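Local coordinates for capsular polysaccharide export system protein KpsC (Thermosulfurimonas dismutans, PDB 6MGD) that probably transfers Kdo sugars from a cytidine-monophosphate-activated donor in beta-2,7 linkage while building the glycolipid anchor of bacterial capsules, at residues Glu2-Ile14 with Phe21-Val34. Residues are numbered along the deposited sequence; the frame is centred on the assembly and turned at random.
Sequences EDFYTYKFSLWKI and FPTVKGNLSSRQEV
Thr6 and Asn27 stand side by side on parallel strands 4-7 and 24-28, on the same sheet face. As in a parallel ladder, Thr6 bonds to the residues on either side of Asn27: its N gives to Gly26 O (3.1 Å) and its O accepts from Leu28 N (2.8 Å). Asparagine suits the place, its short amide able to bond backbone and hydroxyl alike. Its CB and CG each lie 3.8 Å from Ile14 CD1. CG is anti to the backbone N (chi1 -172°), which brings OD1 to accept twice in its carbonyl plane, on lone pairs: from Thr6 OG1 at 2.6 Å and Phe9 N at 3.2 Å. ND2 nears Phe9 O. A leucine here would probably leave the Thr6 hydroxyl and Phe9 N without this shared acceptor. Toward the start of the strands, on this face, Phe21 CD1 sits over the centre of the Phe4 ring, planes oblique at 46°. On the other face tyrosine suits two roles: Tyr7 CD2 packs on Val34 CG2 (3.7 Å), its hydroxyl bonds to Glu56. Strand 4-7, helix 11-20 and strand 24-28 form a beta-alpha-beta unit at the edge of a mixed sheet, consistent with the Rossmann-like domains of GT-B glycosyltransferases.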
loop_
_atom_site.group_PDB
_atom_site.type_symbol
_atom_site.label_atom_id
_atom_site.label_comp_id
_atom_site.label_asym_id
_atom_site.label_seq_id
_atom_site.Cartn_x
_atom_site.Cartn_y
_atom_site.Cartn_z
ATOM N N GLU A 2 14.240 -25.418 9.390
ATOM C CA GLU A 2 14.814 -24.253 10.053
ATOM C C GLU A 2 15.064 -23.131 9.054
ATOM O O GLU A 2 16.149 -22.552 9.010
ATOM C CB GLU A 2 16.105 -24.632 10.779
ATOM C CG GLU A 2 17.016 -25.553 9.989
ATOM C CD GLU A 2 17.608 -26.654 10.847
ATOM O OE1 GLU A 2 16.930 -27.095 11.799
ATOM O OE2 GLU A 2 18.752 -27.077 10.574
ATOM N N ASP A 3 14.044 -22.817 8.258
ATOM C CA ASP A 3 14.201 -21.851 7.180
ATOM C C ASP A 3 13.877 -20.424 7.613
ATOM O O ASP A 3 14.684 -19.515 7.396
ATOM C CB ASP A 3 13.331 -22.252 5.987
ATOM C CG ASP A 3 14.152 -22.629 4.771
ATOM O OD1 ASP A 3 15.397 -22.583 4.860
ATOM O OD2 ASP A 3 13.557 -22.970 3.727
ATOM N N PHE A 4 12.710 -20.203 8.217
ATOM C CA PHE A 4 12.271 -18.859 8.562
ATOM C C PHE A 4 11.923 -18.757 10.040
ATOM O O PHE A 4 11.476 -19.724 10.665
ATOM C CB PHE A 4 11.062 -18.433 7.723
ATOM C CG PHE A 4 11.417 -17.984 6.339
ATOM C CD1 PHE A 4 11.559 -18.903 5.313
ATOM C CD2 PHE A 4 11.611 -16.642 6.062
ATOM C CE1 PHE A 4 11.888 -18.491 4.036
ATOM C CE2 PHE A 4 11.940 -16.222 4.788
ATOM C CZ PHE A 4 12.079 -17.147 3.774
ATOM N N TYR A 5 12.131 -17.561 10.584
ATOM C CA TYR A 5 11.772 -17.230 11.953
ATOM C C TYR A 5 10.975 -15.934 11.956
ATOM O O TYR A 5 11.177 -15.064 11.106
ATOM C CB TYR A 5 13.012 -17.084 12.845
ATOM C CG TYR A 5 13.774 -18.373 13.033
ATOM C CD1 TYR A 5 13.463 -19.236 14.074
ATOM C CD2 TYR A 5 14.797 -18.730 12.165
ATOM C CE1 TYR A 5 14.152 -20.418 14.251
ATOM C CE2 TYR A 5 15.492 -19.913 12.332
ATOM C CZ TYR A 5 15.165 -20.753 13.378
ATOM O OH TYR A 5 15.851 -21.933 13.552
ATOM N N THR A 6 10.065 -15.818 12.917
ATOM C CA THR A 6 9.242 -14.627 13.067
ATOM C C THR A 6 9.733 -13.787 14.240
ATOM O O THR A 6 10.290 -14.304 15.212
ATOM C CB THR A 6 7.769 -14.994 13.271
ATOM O OG1 THR A 6 7.641 -15.858 14.405
ATOM C CG2 THR A 6 7.218 -15.694 12.034
ATOM N N TYR A 7 9.513 -12.477 14.140
ATOM C CA TYR A 7 9.967 -11.520 15.144
ATOM C C TYR A 7 8.751 -10.852 15.772
ATOM O O TYR A 7 8.112 -10.000 15.145
ATOM C CB TYR A 7 10.907 -10.486 14.524
ATOM C CG TYR A 7 11.546 -9.552 15.527
ATOM C CD1 TYR A 7 11.098 -8.247 15.676
ATOM C CD2 TYR A 7 12.603 -9.978 16.322
ATOM C CE1 TYR A 7 11.680 -7.393 16.587
ATOM C CE2 TYR A 7 13.194 -9.132 17.239
ATOM C CZ TYR A 7 12.730 -7.840 17.367
ATOM O OH TYR A 7 13.316 -6.989 18.279
ATOM N N LYS A 8 8.436 -11.248 17.007
ATOM C CA LYS A 8 7.396 -10.604 17.812
ATOM C C LYS A 8 6.042 -10.634 17.107
ATOM O O LYS A 8 5.340 -9.624 17.016
ATOM C CB LYS A 8 7.797 -9.172 18.176
ATOM C CG LYS A 8 9.045 -9.080 19.039
ATOM C CD LYS A 8 9.443 -7.635 19.289
ATOM C CE LYS A 8 10.684 -7.548 20.168
ATOM N NZ LYS A 8 11.175 -6.148 20.286
ATOM N N PHE A 9 5.678 -11.808 16.603
ATOM C CA PHE A 9 4.372 -12.034 16.003
ATOM C C PHE A 9 3.414 -12.609 17.038
ATOM O O PHE A 9 3.809 -13.376 17.920
ATOM C CB PHE A 9 4.459 -12.994 14.814
ATOM C CG PHE A 9 4.941 -12.357 13.539
ATOM C CD1 PHE A 9 5.543 -11.108 13.548
ATOM C CD2 PHE A 9 4.778 -13.010 12.325
ATOM C CE1 PHE A 9 5.981 -10.527 12.372
ATOM C CE2 PHE A 9 5.212 -12.434 11.148
ATOM C CZ PHE A 9 5.815 -11.190 11.171
ATOM N N SER A 10 2.144 -12.234 16.920
ATOM C CA SER A 10 1.119 -12.883 17.719
ATOM C C SER A 10 0.844 -14.285 17.177
ATOM O O SER A 10 1.104 -14.592 16.009
ATOM C CB SER A 10 -0.168 -12.056 17.729
ATOM O OG SER A 10 -0.715 -11.936 16.428
ATOM N N LEU A 11 0.323 -15.146 18.057
ATOM C CA LEU A 11 0.003 -16.519 17.675
ATOM C C LEU A 11 -0.890 -16.557 16.441
ATOM O O LEU A 11 -0.606 -17.276 15.475
ATOM C CB LEU A 11 -0.669 -17.243 18.845
ATOM C CG LEU A 11 0.205 -17.643 20.035
ATOM C CD1 LEU A 11 -0.627 -18.340 21.104
ATOM C CD2 LEU A 11 1.339 -18.540 19.576
ATOM N N TRP A 12 -1.979 -15.785 16.464
ATOM C CA TRP A 12 -2.866 -15.699 15.308
ATOM C C TRP A 12 -2.105 -15.288 14.052
ATOM O O TRP A 12 -2.300 -15.872 12.979
ATOM C CB TRP A 12 -4.001 -14.718 15.598
ATOM C CG TRP A 12 -4.893 -14.496 14.431
ATOM C CD1 TRP A 12 -4.903 -13.412 13.605
ATOM C CD2 TRP A 12 -5.904 -15.385 13.941
ATOM N NE1 TRP A 12 -5.863 -13.564 12.635
ATOM C CE2 TRP A 12 -6.489 -14.770 12.818
ATOM C CE3 TRP A 12 -6.373 -16.640 14.344
ATOM C CZ2 TRP A 12 -7.518 -15.363 12.093
ATOM C CZ3 TRP A 12 -7.401 -17.228 13.624
ATOM C CH2 TRP A 12 -7.960 -16.588 12.509
ATOM N N LYS A 13 -1.220 -14.293 14.170
ATOM C CA LYS A 13 -0.446 -13.850 13.014
ATOM C C LYS A 13 0.523 -14.922 12.531
ATOM O O LYS A 13 0.781 -15.020 11.327
ATOM C CB LYS A 13 0.307 -12.563 13.351
ATOM C CG LYS A 13 1.268 -12.071 12.277
ATOM C CD LYS A 13 1.633 -10.622 12.526
ATOM C CE LYS A 13 0.393 -9.749 12.459
ATOM N NZ LYS A 13 0.525 -8.712 11.404
ATOM N N ILE A 14 1.067 -15.729 13.444
ATOM C CA ILE A 14 1.991 -16.790 13.045
ATOM C C ILE A 14 1.283 -17.807 12.155
ATOM O O ILE A 14 1.808 -18.221 11.115
ATOM C CB ILE A 14 2.609 -17.458 14.288
ATOM C CG1 ILE A 14 3.549 -16.486 15.002
ATOM C CG2 ILE A 14 3.341 -18.734 13.903
ATOM C CD1 ILE A 14 4.210 -17.067 16.231
ATOM N N PHE A 21 4.479 -18.992 4.434
ATOM C CA PHE A 21 5.780 -19.570 4.768
ATOM C C PHE A 21 5.534 -20.831 5.585
ATOM O O PHE A 21 5.479 -20.778 6.824
ATOM C CB PHE A 21 6.650 -18.576 5.533
ATOM C CG PHE A 21 6.909 -17.300 4.788
ATOM C CD1 PHE A 21 7.985 -17.193 3.923
ATOM C CD2 PHE A 21 6.079 -16.204 4.956
ATOM C CE1 PHE A 21 8.229 -16.019 3.237
ATOM C CE2 PHE A 21 6.317 -15.025 4.273
ATOM C CZ PHE A 21 7.393 -14.933 3.412
ATOM N N PRO A 22 5.373 -21.989 4.938
ATOM C CA PRO A 22 5.111 -23.224 5.693
ATOM C C PRO A 22 6.294 -23.706 6.513
ATOM O O PRO A 22 6.121 -24.618 7.334
ATOM C CB PRO A 22 4.753 -24.234 4.595
ATOM C CG PRO A 22 5.464 -23.730 3.385
ATOM C CD PRO A 22 5.433 -22.227 3.486
ATOM N N THR A 23 7.482 -23.130 6.327
ATOM C CA THR A 23 8.679 -23.543 7.045
ATOM C C THR A 23 8.986 -22.645 8.239
ATOM O O THR A 23 10.122 -22.641 8.725
ATOM C CB THR A 23 9.879 -23.582 6.099
ATOM O OG1 THR A 23 10.150 -22.262 5.614
ATOM C CG2 THR A 23 9.597 -24.504 4.918
ATOM N N VAL A 24 8.004 -21.873 8.711
ATOM C CA VAL A 24 8.200 -21.086 9.923
ATOM C C VAL A 24 8.470 -22.028 11.085
ATOM O O VAL A 24 7.757 -23.022 11.281
ATOM C CB VAL A 24 6.982 -20.188 10.186
ATOM C CG1 VAL A 24 7.032 -19.615 11.595
ATOM C CG2 VAL A 24 6.928 -19.065 9.167
ATOM N N LYS A 25 9.510 -21.726 11.861
ATOM C CA LYS A 25 9.999 -22.636 12.889
ATOM C C LYS A 25 9.822 -22.124 14.307
ATOM O O LYS A 25 9.453 -22.899 15.191
ATOM C CB LYS A 25 11.478 -22.943 12.648
ATOM C CG LYS A 25 11.722 -23.782 11.414
ATOM C CD LYS A 25 11.185 -25.194 11.586
ATOM C CE LYS A 25 9.997 -25.456 10.675
ATOM N NZ LYS A 25 9.385 -26.788 10.940
ATOM N N GLY A 26 10.083 -20.848 14.557
ATOM C CA GLY A 26 9.995 -20.333 15.909
ATOM C C GLY A 26 9.809 -18.836 15.907
ATOM O O GLY A 26 10.062 -18.158 14.906
ATOM N N ASN A 27 9.365 -18.324 17.049
ATOM C CA ASN A 27 9.074 -16.906 17.217
ATOM C C ASN A 27 10.101 -16.305 18.172
ATOM O O ASN A 27 10.126 -16.642 19.360
ATOM C CB ASN A 27 7.650 -16.702 17.729
ATOM C CG ASN A 27 7.235 -15.247 17.728
ATOM O OD1 ASN A 27 7.080 -14.636 16.671
ATOM N ND2 ASN A 27 7.043 -14.685 18.914
ATOM N N LEU A 28 10.946 -15.422 17.647
ATOM C CA LEU A 28 11.952 -14.736 18.446
ATOM C C LEU A 28 11.341 -13.470 19.036
ATOM O O LEU A 28 10.706 -12.689 18.320
ATOM C CB LEU A 28 13.174 -14.402 17.590
ATOM C CG LEU A 28 13.662 -15.550 16.699
ATOM C CD1 LEU A 28 14.831 -15.107 15.832
ATOM C CD2 LEU A 28 14.041 -16.765 17.534
ATOM N N SER A 29 11.532 -13.272 20.340
ATOM C CA SER A 29 10.824 -12.234 21.077
ATOM C C SER A 29 11.691 -11.043 21.459
ATOM O O SER A 29 11.195 -10.129 22.126
ATOM C CB SER A 29 10.189 -12.827 22.342
ATOM O OG SER A 29 9.141 -13.723 22.013
ATOM N N SER A 30 12.960 -11.017 21.059
ATOM C CA SER A 30 13.828 -9.902 21.410
ATOM C C SER A 30 15.025 -9.878 20.471
ATOM O O SER A 30 15.336 -10.868 19.806
ATOM C CB SER A 30 14.295 -9.986 22.867
ATOM O OG SER A 30 15.019 -11.181 23.097
ATOM N N ARG A 31 15.692 -8.722 20.433
ATOM C CA ARG A 31 16.882 -8.585 19.599
ATOM C C ARG A 31 18.006 -9.501 20.064
ATOM O O ARG A 31 18.794 -9.979 19.242
ATOM C CB ARG A 31 17.353 -7.130 19.582
ATOM C CG ARG A 31 17.066 -6.361 20.863
ATOM C CD ARG A 31 18.333 -5.799 21.497
ATOM N NE ARG A 31 19.377 -5.510 20.518
ATOM C CZ ARG A 31 20.537 -6.156 20.452
ATOM N NH1 ARG A 31 21.431 -5.831 19.529
ATOM N NH2 ARG A 31 20.807 -7.126 21.317
ATOM N N GLN A 32 18.095 -9.760 21.371
ATOM C CA GLN A 32 19.124 -10.669 21.867
ATOM C C GLN A 32 18.897 -12.088 21.362
ATOM O O GLN A 32 19.854 -12.790 21.020
ATOM C CB GLN A 32 19.171 -10.643 23.397
ATOM C CG GLN A 32 17.929 -10.070 24.063
ATOM C CD GLN A 32 17.959 -8.556 24.151
ATOM O OE1 GLN A 32 16.991 -7.882 23.798
ATOM N NE2 GLN A 32 19.077 -8.012 24.626
ATOM N N GLU A 33 17.636 -12.524 21.299
ATOM C CA GLU A 33 17.346 -13.855 20.775
ATOM C C GLU A 33 17.708 -13.964 19.302
ATOM O O GLU A 33 18.139 -15.030 18.846
ATOM C CB GLU A 33 15.873 -14.194 20.991
ATOM C CG GLU A 33 15.477 -14.280 22.453
ATOM C CD GLU A 33 14.024 -14.661 22.648
ATOM O OE1 GLU A 33 13.420 -15.234 21.715
ATOM O OE2 GLU A 33 13.485 -14.383 23.740
ATOM N N VAL A 34 17.549 -12.877 18.545
ATOM C CA VAL A 34 17.958 -12.882 17.144
ATOM C C VAL A 34 19.473 -13.005 17.029
ATOM O O VAL A 34 19.984 -13.772 16.203
ATOM C CB VAL A 34 17.430 -11.620 16.435
ATOM C CG1 VAL A 34 17.833 -11.621 14.969
ATOM C CG2 VAL A 34 15.918 -11.528 16.574
#